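Local coordinates for lipoate-protein ligase 1 (Plasmodium falciparum, PDB 5T8U) that belongs to the lipoate-protein ligase family, pairing a lipoyl ligase A/B type catalytic domain with a smaller C-terminal domain and carrying lipoic acid in its pocket, at residues 34-39 / 50-55. Numbering follows the deposited sequence.
Sequences NNYNDL and KFNEPI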
loop_
_atom_site.group_PDB
_atom_site.type_symbol
_atom_site.label_atom_id
_atom_site.label_comp_id
_atom_site.label_asym_id
_atom_site.label_seq_id
_atom_site.Cartn_x
_atom_site.Cartn_y
_atom_site.Cartn_z
ATOM N N ASN A 34 7.514 11.039 1.623
ATOM C CA ASN A 34 7.359 12.482 1.760
ATOM C C ASN A 34 8.684 13.236 1.796
ATOM O O ASN A 34 8.671 14.470 1.853
ATOM C CB ASN A 34 6.550 12.803 3.021
ATOM C CG ASN A 34 5.078 12.470 2.868
ATOM O OD1 ASN A 34 4.492 11.787 3.709
ATOM N ND2 ASN A 34 4.472 12.953 1.789
ATOM N N ASN A 35 9.820 12.535 1.763
ATOM C CA ASN A 35 11.125 13.187 1.727
ATOM C C ASN A 35 12.039 12.524 0.704
ATOM O O ASN A 35 13.263 12.517 0.871
ATOM C CB ASN A 35 11.785 13.175 3.108
ATOM C CG ASN A 35 11.022 14.003 4.123
ATOM O OD1 ASN A 35 11.183 15.220 4.194
ATOM N ND2 ASN A 35 10.190 13.343 4.920
ATOM N N TYR A 36 11.456 11.970 -0.358
ATOM C CA TYR A 36 12.188 11.270 -1.407
ATOM C C TYR A 36 13.407 12.058 -1.874
ATOM O O TYR A 36 14.547 11.670 -1.598
ATOM C CB TYR A 36 11.236 10.988 -2.573
ATOM C CG TYR A 36 11.837 10.264 -3.756
ATOM C CD1 TYR A 36 12.203 8.927 -3.670
ATOM C CD2 TYR A 36 12.001 10.910 -4.975
ATOM C CE1 TYR A 36 12.737 8.262 -4.758
ATOM C CE2 TYR A 36 12.532 10.255 -6.066
ATOM C CZ TYR A 36 12.897 8.932 -5.954
ATOM O OH TYR A 36 13.425 8.282 -7.044
ATOM N N ASN A 37 13.178 13.180 -2.561
ATOM C CA ASN A 37 14.269 13.919 -3.188
ATOM C C ASN A 37 15.314 14.415 -2.194
ATOM O O ASN A 37 16.388 14.848 -2.624
ATOM C CB ASN A 37 13.709 15.109 -3.973
ATOM C CG ASN A 37 12.782 14.682 -5.099
ATOM O OD1 ASN A 37 11.686 15.222 -5.252
ATOM N ND2 ASN A 37 13.216 13.708 -5.891
ATOM N N ASP A 38 15.038 14.367 -0.891
ATOM C CA ASP A 38 15.974 14.837 0.120
ATOM C C ASP A 38 16.622 13.712 0.913
ATOM O O ASP A 38 17.391 13.993 1.840
ATOM C CB ASP A 38 15.268 15.787 1.092
ATOM C CG ASP A 38 14.871 17.092 0.442
ATOM O OD1 ASP A 38 15.612 17.558 -0.448
ATOM O OD2 ASP A 38 13.821 17.651 0.821
ATOM N N LEU A 39 16.347 12.451 0.576
ATOM C CA LEU A 39 16.769 11.356 1.443
ATOM C C LEU A 39 18.281 11.340 1.640
ATOM O O LEU A 39 18.765 11.035 2.736
ATOM C CB LEU A 39 16.286 10.021 0.881
ATOM C CG LEU A 39 14.812 9.682 1.129
ATOM C CD1 LEU A 39 14.446 8.384 0.436
ATOM C CD2 LEU A 39 14.501 9.591 2.618
ATOM N N LYS A 50 20.353 16.013 -4.595
ATOM C CA LYS A 50 18.992 15.592 -4.313
ATOM C C LYS A 50 18.668 14.337 -5.114
ATOM O O LYS A 50 19.191 14.127 -6.212
ATOM C CB LYS A 50 18.002 16.713 -4.635
ATOM C CG LYS A 50 18.210 17.946 -3.760
ATOM C CD LYS A 50 17.710 19.225 -4.417
ATOM C CE LYS A 50 18.634 20.402 -4.123
ATOM N NZ LYS A 50 18.541 20.885 -2.716
ATOM N N PHE A 51 17.793 13.509 -4.554
ATOM C CA PHE A 51 17.652 12.130 -4.993
ATOM C C PHE A 51 16.545 11.979 -6.028
ATOM O O PHE A 51 15.507 12.641 -5.953
ATOM C CB PHE A 51 17.372 11.232 -3.787
ATOM C CG PHE A 51 17.581 9.773 -4.056
ATOM C CD1 PHE A 51 18.835 9.285 -4.382
ATOM C CD2 PHE A 51 16.525 8.886 -3.965
ATOM C CE1 PHE A 51 19.026 7.940 -4.622
ATOM C CE2 PHE A 51 16.712 7.543 -4.204
ATOM C CZ PHE A 51 17.962 7.068 -4.530
ATOM N N ASN A 52 16.784 11.092 -6.998
ATOM C CA ASN A 52 15.804 10.833 -8.047
ATOM C C ASN A 52 15.847 9.387 -8.532
ATOM O O ASN A 52 15.250 9.090 -9.575
ATOM C CB ASN A 52 16.044 11.788 -9.229
ATOM C CG ASN A 52 14.895 11.803 -10.216
ATOM O OD1 ASN A 52 13.783 11.378 -9.900
ATOM N ND2 ASN A 52 15.156 12.300 -11.421
ATOM N N GLU A 53 16.509 8.484 -7.823
ATOM C CA GLU A 53 16.770 7.129 -8.280
ATOM C C GLU A 53 15.862 6.135 -7.570
ATOM O O GLU A 53 15.168 6.477 -6.608
ATOM C CB GLU A 53 18.240 6.778 -8.035
ATOM C CG GLU A 53 19.225 7.606 -8.837
ATOM C CD GLU A 53 19.216 7.260 -10.312
ATOM O OE1 GLU A 53 18.585 8.001 -11.094
ATOM O OE2 GLU A 53 19.834 6.242 -10.688
ATOM N N PRO A 54 15.838 4.880 -8.021
ATOM C CA PRO A 54 14.959 3.889 -7.390
ATOM C C PRO A 54 15.353 3.589 -5.952
ATOM O O PRO A 54 16.514 3.717 -5.557
ATOM C CB PRO A 54 15.129 2.647 -8.275
ATOM C CG PRO A 54 15.677 3.153 -9.565
ATOM C CD PRO A 54 16.521 4.329 -9.205
ATOM N N ILE A 55 14.357 3.175 -5.168
ATOM C CA ILE A 55 14.550 2.765 -3.781
ATOM C C ILE A 55 13.827 1.449 -3.551
ATOM O O ILE A 55 12.682 1.273 -3.988
ATOM C CB ILE A 55 14.036 3.827 -2.786
ATOM C CG1 ILE A 55 14.868 5.101 -2.906
ATOM C CG2 ILE A 55 14.054 3.284 -1.352
ATOM C CD1 ILE A 55 14.436 6.225 -1.989
#
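Between helix 22-34 and strand 55-59 of the catalytic domain the chain makes a short helical excursion, 39-42, and the loops on its two sides meet where Tyr36 and Asn37 face Phe51 and Glu53. Asn37 grips the backbone of Phe51 at two points. Its own O accepts the N-H of Phe51 (N to O 2.7 Å), while its side-chain ND2 gives a nearly straight bond to O of Phe51, modelled at 2.5 Å, probably somewhat too short. That oxygen lies almost in the plane of the Asn37 amide, and CA of Asn37 adds a CA-H...O contact to it.

With CG of Tyr36 anti to its nitrogen (chi1 180°), the phenol reaches along the second loop, and OH donates to O of Glu53, arriving well above the carbonyl plane. Phe51 turns its ring edge toward the Tyr36 face in an offset edge-to-face pair, planes at 66°, with CD2 over that face 3.9 Å from CE1 of Tyr36. Deeper in, CD1 of Ile55 meets CD1 of Leu39 and lies 3.8 Å from CE1 of Tyr36.

Ile55 also packs on Leu13 and Leu15 of strand 13-17. The arrangement is a helix-to-strand connection interrupted by the short helix 39-42, closed by one main-chain and two side-chain-to-backbone hydrogen bonds and an aromatic pair as the chain enters the large mixed sheet of the lipoyl ligase A/B fold.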